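Local coordinates for halogenase (Chondromyces crocatus, PDB 3E1T), which is an FAD-dependent halogenase that probably chlorinates an aromatic ring during the biosynthesis of chondrochloren, at residues A[180-185]-A[463-468]; A[362-367]-A[380-385]. One frame throughout, in Å; residues are numbered along the deposited sequence.

Interaction 1 of 2, residues A[180-185]-A[463-468]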
ATOM      1  N   GLU A 180      -9.373   5.849  15.474  1.00 29.41           N
ATOM      2  CA  GLU A 180      -8.022   6.095  15.973  1.00 29.92           C
ATOM      3  C   GLU A 180      -7.016   5.300  15.122  1.00 28.42           C
ATOM      4  O   GLU A 180      -7.222   4.130  14.839  1.00 27.36           O
ATOM      5  CB  GLU A 180      -7.918   5.671  17.447  1.00 30.11           C
ATOM      6  CG  GLU A 180      -6.533   5.881  18.070  1.00 32.53           C
ATOM      7  CD  GLU A 180      -6.283   5.045  19.327  1.00 34.06           C
ATOM      8  OE1 GLU A 180      -7.239   4.439  19.869  1.00 38.82           O
ATOM      9  OE2 GLU A 180      -5.104   4.981  19.763  1.00 41.27           O
ATOM     10  N   ARG A 181      -5.931   5.937  14.715  1.00 27.73           N
ATOM     11  CA  ARG A 181      -4.887   5.202  14.004  1.00 27.59           C
ATOM     12  C   ARG A 181      -4.023   4.480  15.056  1.00 27.27           C
ATOM     13  O   ARG A 181      -3.589   5.087  16.036  1.00 27.05           O
ATOM     14  CB  ARG A 181      -4.069   6.154  13.133  1.00 27.32           C
ATOM     15  CG  ARG A 181      -2.847   5.538  12.521  1.00 27.62           C
ATOM     16  CD  ARG A 181      -1.992   6.593  11.873  1.00 27.86           C
ATOM     17  NE  ARG A 181      -2.597   7.067  10.631  1.00 28.45           N
ATOM     18  CZ  ARG A 181      -1.967   7.818   9.737  1.00 28.66           C
ATOM     19  NH1 ARG A 181      -0.710   8.198   9.945  1.00 32.10           N
ATOM     20  NH2 ARG A 181      -2.593   8.189   8.636  1.00 28.88           N
ATOM     21  N   VAL A 182      -3.834   3.180  14.862  1.00 26.59           N
ATOM     22  CA  VAL A 182      -3.072   2.333  15.784  1.00 26.30           C
ATOM     23  C   VAL A 182      -1.851   1.777  15.034  1.00 26.53           C
ATOM     24  O   VAL A 182      -2.009   1.115  14.029  1.00 25.66           O
ATOM     25  CB  VAL A 182      -3.968   1.169  16.317  1.00 26.47           C
ATOM     26  CG1 VAL A 182      -3.170   0.164  17.131  1.00 25.83           C
ATOM     27  CG2 VAL A 182      -5.134   1.733  17.179  1.00 25.97           C
ATOM     28  N   TYR A 183      -0.648   2.093  15.511  1.00 26.68           N
ATOM     29  CA  TYR A 183       0.586   1.650  14.878  1.00 27.40           C
ATOM     30  C   TYR A 183       0.947   0.203  15.217  1.00 27.77           C
ATOM     31  O   TYR A 183       0.763  -0.242  16.345  1.00 28.68           O
ATOM     32  CB  TYR A 183       1.744   2.611  15.219  1.00 27.89           C
ATOM     33  CG  TYR A 183       1.487   4.006  14.717  1.00 27.93           C
ATOM     34  CD1 TYR A 183       1.865   4.380  13.428  1.00 28.53           C
ATOM     35  CD2 TYR A 183       0.831   4.948  15.515  1.00 29.53           C
ATOM     36  CE1 TYR A 183       1.616   5.668  12.943  1.00 28.96           C
ATOM     37  CE2 TYR A 183       0.579   6.249  15.036  1.00 30.80           C
ATOM     38  CZ  TYR A 183       0.973   6.589  13.749  1.00 29.14           C
ATOM     39  OH  TYR A 183       0.741   7.852  13.259  1.00 31.47           O
ATOM     40  N   SER A 184       1.425  -0.525  14.212  1.00 28.39           N
ATOM     41  CA  SER A 184       1.980  -1.862  14.394  1.00 29.00           C
ATOM     42  C   SER A 184       3.336  -1.780  15.052  1.00 29.68           C
ATOM     43  O   SER A 184       4.180  -0.996  14.626  1.00 29.69           O
ATOM     44  CB  SER A 184       2.164  -2.542  13.045  1.00 29.05           C
ATOM     45  OG  SER A 184       2.965  -3.716  13.182  1.00 28.67           O
ATOM     46  N   ARG A 185       3.561  -2.616  16.062  1.00 30.28           N
ATOM     47  CA  ARG A 185       4.889  -2.697  16.683  1.00 31.37           C
ATOM     48  C   ARG A 185       5.877  -3.581  15.892  1.00 30.43           C
ATOM     49  O   ARG A 185       7.095  -3.481  16.062  1.00 30.77           O
ATOM     50  CB  ARG A 185       4.772  -3.148  18.142  1.00 32.42           C
ATOM     51  CG  ARG A 185       3.980  -2.164  18.978  1.00 36.36           C
ATOM     52  CD  ARG A 185       3.987  -2.493  20.472  1.00 44.26           C
ATOM     53  NE  ARG A 185       2.687  -2.177  21.074  1.00 49.51           N
ATOM     54  CZ  ARG A 185       2.253  -0.955  21.387  1.00 52.29           C
ATOM     55  NH1 ARG A 185       3.010   0.120  21.173  1.00 53.63           N
ATOM     56  NH2 ARG A 185       1.043  -0.806  21.921  1.00 53.48           N
ATOM     57  N   GLN A 463       0.355  -9.957  14.859  1.00 33.90           N
ATOM     58  CA  GLN A 463       1.462  -9.655  15.765  1.00 32.99           C
ATOM     59  C   GLN A 463       1.914  -8.205  15.667  1.00 32.45           C
ATOM     60  O   GLN A 463       2.212  -7.709  14.578  1.00 32.10           O
ATOM     61  CB  GLN A 463       2.663 -10.571  15.506  1.00 32.62           C
ATOM     62  CG  GLN A 463       3.739 -10.475  16.592  1.00 33.02           C
ATOM     63  CD  GLN A 463       4.886 -11.418  16.351  1.00 32.36           C
ATOM     64  OE1 GLN A 463       4.684 -12.613  16.164  1.00 33.62           O
ATOM     65  NE2 GLN A 463       6.095 -10.882  16.327  1.00 31.46           N
ATOM     66  N   GLY A 464       1.969  -7.540  16.816  1.00 32.11           N
ATOM     67  CA  GLY A 464       2.406  -6.146  16.888  1.00 32.51           C
ATOM     68  C   GLY A 464       1.265  -5.169  17.128  1.00 32.90           C
ATOM     69  O   GLY A 464       1.499  -3.965  17.269  1.00 32.11           O
ATOM     70  N   PHE A 465       0.039  -5.697  17.188  1.00 32.96           N
ATOM     71  CA  PHE A 465      -1.155  -4.876  17.436  1.00 33.82           C
ATOM     72  C   PHE A 465      -1.812  -5.077  18.798  1.00 34.88           C
ATOM     73  O   PHE A 465      -1.841  -6.186  19.345  1.00 34.75           O
ATOM     74  CB  PHE A 465      -2.222  -5.100  16.358  1.00 33.03           C
ATOM     75  CG  PHE A 465      -2.087  -4.193  15.182  1.00 31.75           C
ATOM     76  CD1 PHE A 465      -2.257  -2.820  15.325  1.00 31.78           C
ATOM     77  CD2 PHE A 465      -1.791  -4.708  13.931  1.00 29.57           C
ATOM     78  CE1 PHE A 465      -2.124  -1.969  14.231  1.00 31.99           C
ATOM     79  CE2 PHE A 465      -1.674  -3.867  12.829  1.00 31.34           C
ATOM     80  CZ  PHE A 465      -1.824  -2.495  12.980  1.00 31.31           C
ATOM     81  N   THR A 466      -2.359  -3.972  19.299  1.00 35.49           N
ATOM     82  CA  THR A 466      -3.197  -3.912  20.489  1.00 37.01           C
ATOM     83  C   THR A 466      -4.419  -4.856  20.346  1.00 36.86           C
ATOM     84  O   THR A 466      -4.664  -5.377  19.263  1.00 36.35           O
ATOM     85  CB  THR A 466      -3.634  -2.456  20.695  1.00 36.88           C
ATOM     86  OG1 THR A 466      -4.128  -2.275  22.025  1.00 41.08           O
ATOM     87  CG2 THR A 466      -4.714  -2.070  19.690  1.00 37.59           C
ATOM     88  N   ARG A 467      -5.179  -5.075  21.421  1.00 37.59           N
ATOM     89  CA  ARG A 467      -6.309  -6.031  21.377  1.00 38.34           C
ATOM     90  C   ARG A 467      -7.464  -5.602  20.470  1.00 38.08           C
ATOM     91  O   ARG A 467      -8.140  -6.461  19.868  1.00 38.09           O
ATOM     92  CB  ARG A 467      -6.880  -6.308  22.773  1.00 38.92           C
ATOM     93  CG  ARG A 467      -7.712  -5.150  23.348  1.00 42.28           C
ATOM     94  CD  ARG A 467      -9.092  -5.619  23.821  1.00 47.13           C
ATOM     95  NE  ARG A 467     -10.009  -4.493  24.028  1.00 50.11           N
ATOM     96  CZ  ARG A 467     -11.009  -4.162  23.207  1.00 51.74           C
ATOM     97  NH1 ARG A 467     -11.249  -4.870  22.105  1.00 52.04           N
ATOM     98  NH2 ARG A 467     -11.781  -3.119  23.492  1.00 52.62           N
ATOM     99  N   GLU A 468      -7.709  -4.290  20.420  1.00 37.19           N
ATOM    100  CA  GLU A 468      -8.828  -3.726  19.659  1.00 37.60           C
ATOM    101  C   GLU A 468      -8.690  -4.003  18.162  1.00 36.05           C
ATOM    102  O   GLU A 468      -9.623  -4.501  17.546  1.00 36.43           O
ATOM    103  CB  GLU A 468      -8.998  -2.223  19.931  1.00 37.40           C
ATOM    104  CG  GLU A 468     -10.283  -1.627  19.317  1.00 39.19           C
ATOM    105  CD  GLU A 468     -10.598  -0.202  19.798  1.00 40.15           C
ATOM    106  OE1 GLU A 468      -9.692   0.476  20.335  1.00 42.68           O
ATOM    107  OE2 GLU A 468     -11.764   0.236  19.636  1.00 43.73           O
TER
HETATM  108  O   HOH W   1      -8.560   2.624  20.828  1.00 57.44           O
HETATM  109  O   HOH W   2      -0.246  -1.580  18.455  1.00 36.31           O

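Interaction 2 of 2, residues A[362-367]-A[380-385]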
ATOM      1  N   LEU A 362       3.140 -11.097   5.624  1.00 26.26           N
ATOM      2  CA  LEU A 362       4.380 -10.325   5.711  1.00 26.53           C
ATOM      3  C   LEU A 362       5.128 -10.555   7.021  1.00 26.30           C
ATOM      4  O   LEU A 362       6.352 -10.511   7.019  1.00 27.31           O
ATOM      5  CB  LEU A 362       4.157  -8.831   5.479  1.00 25.94           C
ATOM      6  CG  LEU A 362       3.697  -8.329   4.093  1.00 27.57           C
ATOM      7  CD1 LEU A 362       4.009  -6.842   3.991  1.00 27.87           C
ATOM      8  CD2 LEU A 362       4.298  -9.058   2.918  1.00 26.60           C
ATOM      9  N   VAL A 363       4.400 -10.741   8.129  1.00 26.09           N
ATOM     10  CA  VAL A 363       5.004 -11.121   9.420  1.00 25.58           C
ATOM     11  C   VAL A 363       5.773 -12.439   9.202  1.00 26.55           C
ATOM     12  O   VAL A 363       6.964 -12.520   9.513  1.00 27.09           O
ATOM     13  CB  VAL A 363       3.955 -11.258  10.593  1.00 25.45           C
ATOM     14  CG1 VAL A 363       4.605 -11.873  11.879  1.00 25.03           C
ATOM     15  CG2 VAL A 363       3.316  -9.910  10.951  1.00 23.22           C
ATOM     16  N   ALA A 364       5.112 -13.453   8.636  1.00 27.32           N
ATOM     17  CA  ALA A 364       5.787 -14.733   8.355  1.00 28.03           C
ATOM     18  C   ALA A 364       6.958 -14.592   7.361  1.00 28.59           C
ATOM     19  O   ALA A 364       7.983 -15.265   7.515  1.00 28.63           O
ATOM     20  CB  ALA A 364       4.780 -15.812   7.891  1.00 28.38           C
ATOM     21  N   PHE A 365       6.819 -13.702   6.369  1.00 28.46           N
ATOM     22  CA  PHE A 365       7.878 -13.465   5.386  1.00 28.08           C
ATOM     23  C   PHE A 365       9.112 -12.797   5.995  1.00 28.35           C
ATOM     24  O   PHE A 365      10.246 -13.191   5.692  1.00 28.12           O
ATOM     25  CB  PHE A 365       7.370 -12.652   4.187  1.00 27.65           C
ATOM     26  CG  PHE A 365       8.304 -12.669   3.012  1.00 27.67           C
ATOM     27  CD1 PHE A 365       8.470 -13.829   2.251  1.00 26.35           C
ATOM     28  CD2 PHE A 365       9.030 -11.544   2.666  1.00 24.12           C
ATOM     29  CE1 PHE A 365       9.338 -13.850   1.165  1.00 24.23           C
ATOM     30  CE2 PHE A 365       9.892 -11.566   1.575  1.00 24.33           C
ATOM     31  CZ  PHE A 365      10.045 -12.725   0.831  1.00 25.44           C
ATOM     32  N   TYR A 366       8.897 -11.776   6.827  1.00 27.67           N
ATOM     33  CA  TYR A 366       9.982 -11.192   7.618  1.00 27.75           C
ATOM     34  C   TYR A 366      10.664 -12.244   8.521  1.00 29.46           C
ATOM     35  O   TYR A 366      11.889 -12.278   8.618  1.00 28.89           O
ATOM     36  CB  TYR A 366       9.456 -10.045   8.477  1.00 26.23           C
ATOM     37  CG  TYR A 366       9.557  -8.675   7.838  1.00 24.06           C
ATOM     38  CD1 TYR A 366       8.652  -8.267   6.869  1.00 22.60           C
ATOM     39  CD2 TYR A 366      10.569  -7.789   8.209  1.00 22.45           C
ATOM     40  CE1 TYR A 366       8.748  -6.978   6.280  1.00 21.46           C
ATOM     41  CE2 TYR A 366      10.662  -6.524   7.649  1.00 23.93           C
ATOM     42  CZ  TYR A 366       9.738  -6.125   6.685  1.00 21.87           C
ATOM     43  OH  TYR A 366       9.853  -4.877   6.115  1.00 23.22           O
ATOM     44  N   ASP A 367       9.851 -13.079   9.168  1.00 30.85           N
ATOM     45  CA  ASP A 367      10.316 -14.180  10.029  1.00 33.23           C
ATOM     46  C   ASP A 367      11.210 -15.187   9.298  1.00 34.64           C
ATOM     47  O   ASP A 367      12.108 -15.745   9.901  1.00 34.76           O
ATOM     48  CB  ASP A 367       9.125 -14.905  10.678  1.00 33.13           C
ATOM     49  CG  ASP A 367       9.551 -16.084  11.583  1.00 35.12           C
ATOM     50  OD1 ASP A 367       9.693 -15.899  12.815  1.00 33.87           O
ATOM     51  OD2 ASP A 367       9.739 -17.201  11.055  1.00 36.56           O
ATOM     52  N   ARG A 380      12.484  -9.113  14.290  1.00 31.20           N
ATOM     53  CA  ARG A 380      11.328  -9.286  13.412  1.00 31.04           C
ATOM     54  C   ARG A 380      11.042 -10.763  13.148  1.00 31.81           C
ATOM     55  O   ARG A 380      11.091 -11.253  12.011  1.00 30.99           O
ATOM     56  CB  ARG A 380      11.488  -8.454  12.141  1.00 30.21           C
ATOM     57  CG  ARG A 380      11.306  -6.957  12.432  1.00 29.49           C
ATOM     58  CD  ARG A 380      12.116  -6.088  11.496  1.00 26.76           C
ATOM     59  NE  ARG A 380      12.015  -4.659  11.833  1.00 26.50           N
ATOM     60  CZ  ARG A 380      12.701  -4.048  12.793  1.00 26.18           C
ATOM     61  NH1 ARG A 380      13.561  -4.726  13.542  1.00 23.36           N
ATOM     62  NH2 ARG A 380      12.539  -2.745  13.007  1.00 27.19           N
ATOM     63  N   LYS A 381      10.724 -11.454  14.242  1.00 33.11           N
ATOM     64  CA  LYS A 381      10.437 -12.885  14.237  1.00 34.48           C
ATOM     65  C   LYS A 381       9.061 -13.150  14.824  1.00 35.16           C
ATOM     66  O   LYS A 381       8.573 -12.381  15.647  1.00 34.61           O
ATOM     67  CB  LYS A 381      11.524 -13.656  15.012  1.00 34.86           C
ATOM     68  CG  LYS A 381      12.907 -13.669  14.329  1.00 35.55           C
ATOM     69  CD  LYS A 381      12.913 -14.404  12.976  1.00 37.45           C
ATOM     70  CE  LYS A 381      14.055 -13.961  12.035  1.00 38.88           C
ATOM     71  NZ  LYS A 381      13.714 -12.756  11.136  1.00 38.89           N
ATOM     72  N   ILE A 382       8.433 -14.234  14.383  1.00 37.04           N
ATOM     73  CA  ILE A 382       7.135 -14.637  14.919  1.00 39.39           C
ATOM     74  C   ILE A 382       7.286 -14.978  16.394  1.00 41.83           C
ATOM     75  O   ILE A 382       8.209 -15.688  16.778  1.00 41.91           O
ATOM     76  CB  ILE A 382       6.524 -15.805  14.118  1.00 38.99           C
ATOM     77  CG1 ILE A 382       5.916 -15.269  12.809  1.00 38.21           C
ATOM     78  CG2 ILE A 382       5.483 -16.568  14.946  1.00 39.12           C
ATOM     79  CD1 ILE A 382       5.538 -16.349  11.803  1.00 34.24           C
ATOM     80  N   ILE A 383       6.403 -14.424  17.217  1.00 44.81           N
ATOM     81  CA  ILE A 383       6.430 -14.667  18.652  1.00 48.09           C
ATOM     82  C   ILE A 383       5.480 -15.814  18.948  1.00 50.09           C
ATOM     83  O   ILE A 383       4.253 -15.665  18.902  1.00 50.39           O
ATOM     84  CB  ILE A 383       6.131 -13.380  19.471  1.00 48.19           C
ATOM     85  CG1 ILE A 383       7.378 -12.486  19.473  1.00 48.85           C
ATOM     86  CG2 ILE A 383       5.738 -13.713  20.912  1.00 48.75           C
ATOM     87  CD1 ILE A 383       7.134 -11.046  19.844  1.00 50.59           C
ATOM     88  N   ASN A 384       6.085 -16.967  19.226  1.00 52.62           N
ATOM     89  CA  ASN A 384       5.370 -18.231  19.363  1.00 55.05           C
ATOM     90  C   ASN A 384       4.967 -18.583  20.806  1.00 56.30           C
ATOM     91  O   ASN A 384       3.843 -18.271  21.227  1.00 56.78           O
ATOM     92  CB  ASN A 384       6.132 -19.384  18.673  1.00 55.24           C
ATOM     93  CG  ASN A 384       7.657 -19.341  18.904  1.00 56.54           C
ATOM     94  OD1 ASN A 384       8.384 -20.199  18.395  1.00 57.72           O
ATOM     95  ND2 ASN A 384       8.138 -18.351  19.662  1.00 56.59           N
ATOM     96  N   THR A 385       5.880 -19.206  21.555  1.00 57.41           N
ATOM     97  CA  THR A 385       5.601 -19.749  22.897  1.00 58.65           C
ATOM     98  C   THR A 385       4.706 -20.990  22.817  1.00 59.33           C
ATOM     99  O   THR A 385       5.128 -22.090  23.187  1.00 59.42           O
ATOM    100  CB  THR A 385       4.974 -18.703  23.868  1.00 58.69           C
ATOM    101  OG1 THR A 385       5.725 -17.485  23.827  1.00 58.76           O
ATOM    102  CG2 THR A 385       4.948 -19.239  25.305  1.00 59.13           C
TER

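Interaction 1 of 2, residues A[180-185]-A[463-468]
The F465 ring wedges against the strand 181-183 and makes the tight part of the contact. V182 O meets the ring at its edge, in plane, 3.1 Å from CE1, while S184 CB lies over one face. V182 CG1, swung anti to the backbone N (chi1 172°), touches F465 CD1 at 3.6 Å and also reaches T466 CG2, so one methyl bridges the aromatic ring and T466, at the N-cap position of helix 467-477. Beside the ring, R185 N donates to G464 O at 2.7 Å, nearly straight. CB and CG of R185 lie against the same oxygen. G464, without a side chain, lets S184 and R185 come close; its backbone angles also suit glycine. S184 OG itself turns to Y359 OH, the hydroxyl that also bonds Q463 O, so helix 340-368 closes the inner side.

The outer side is looser and wet. A water bonds Y183 O at 2.7 Å and G464 O at 3.2 Å, with a weak bond from T466 N. Farther out, E180 OE1 and E468 OE1 stay 4.7 Å apart, and a second water is modelled so close to both carboxylates that the bridge is doubtful. The chemistry thus implies a seam fixed by an aromatic wedge and one direct backbone bond, with a water joining Y183 O to G464 O on its outer side.

Interaction 2 of 2, residues A[362-367]-A[380-385]
The Y366 ring has R380 alongside: the two side chains run side by side in the same direction, with the ring and guanidinium planes 34° apart. R380 CD comes obliquely to Y366 CD2 at 4.0 Å, and the ring's edge is met in plane by L362 O, one helical turn back. The polar ends have other partners, Y366 OH bonding D309 and W219, and the R380 guanidinium bonding F376 O and lying in cation-pi contact with the F376 ring. The second flat group, the D367 carboxylate, has its CG anti to the backbone N (chi1 179°), which carries OD1 across to the loop. There I382 N donates to OD1 at 2.6 Å, nearly straight, on the anti side and 24° out of the carboxylate plane.

K381, bent at chi2 and chi4, folds its chain over the last residues of the segment 362-367. CD and CE pass 3.4 Å from D367 O, and NZ donates to Y366 O at 3.1 Å. NZ also bonds W377 O, and R380 O from above its carbonyl plane, whereas the D367 carboxylate stays 5.4 Å from NZ, measured from OD1. A methionine here would probably leave the carbonyls of Y366, R380 and W377 without their shared donor and the helix end less firmly tied to R380. I382 also sets CG1 against V363 CG1 at 3.8 Å and rests CD1 on A364, an apolar patch beside the charged one.

Helix 340-368 is thus joined near its C-terminal end to the chain that returns after helix 375-378. The lysine would probably offset the negative end of the helix dipole, and the D367 carboxylate holds the returning backbone by the I382 amide.

How the interactions relate
Interaction 1 is a surface contact, while interaction 2 is partly buried, with Y366 and R380 packed inward; their centres lie about 16 Å apart. Both depend on helix 340-368: interaction 2 uses its C-terminal end directly, and interaction 1 is backed by Y359 from the same helix. Q463 joins them, probably bonding I383 N through OE1 and K381 O through NE2, so the segment 463-468 spans the strand 181-183 and the loop 380-385. Along the chain, interaction 2 is nested within the loop that interaction 1 closes. Their chemistry differs: interaction 1 combines an aromatic-aliphatic core with one backbone bond and water, whereas side-chain charges bonded to backbone groups secure the helix end.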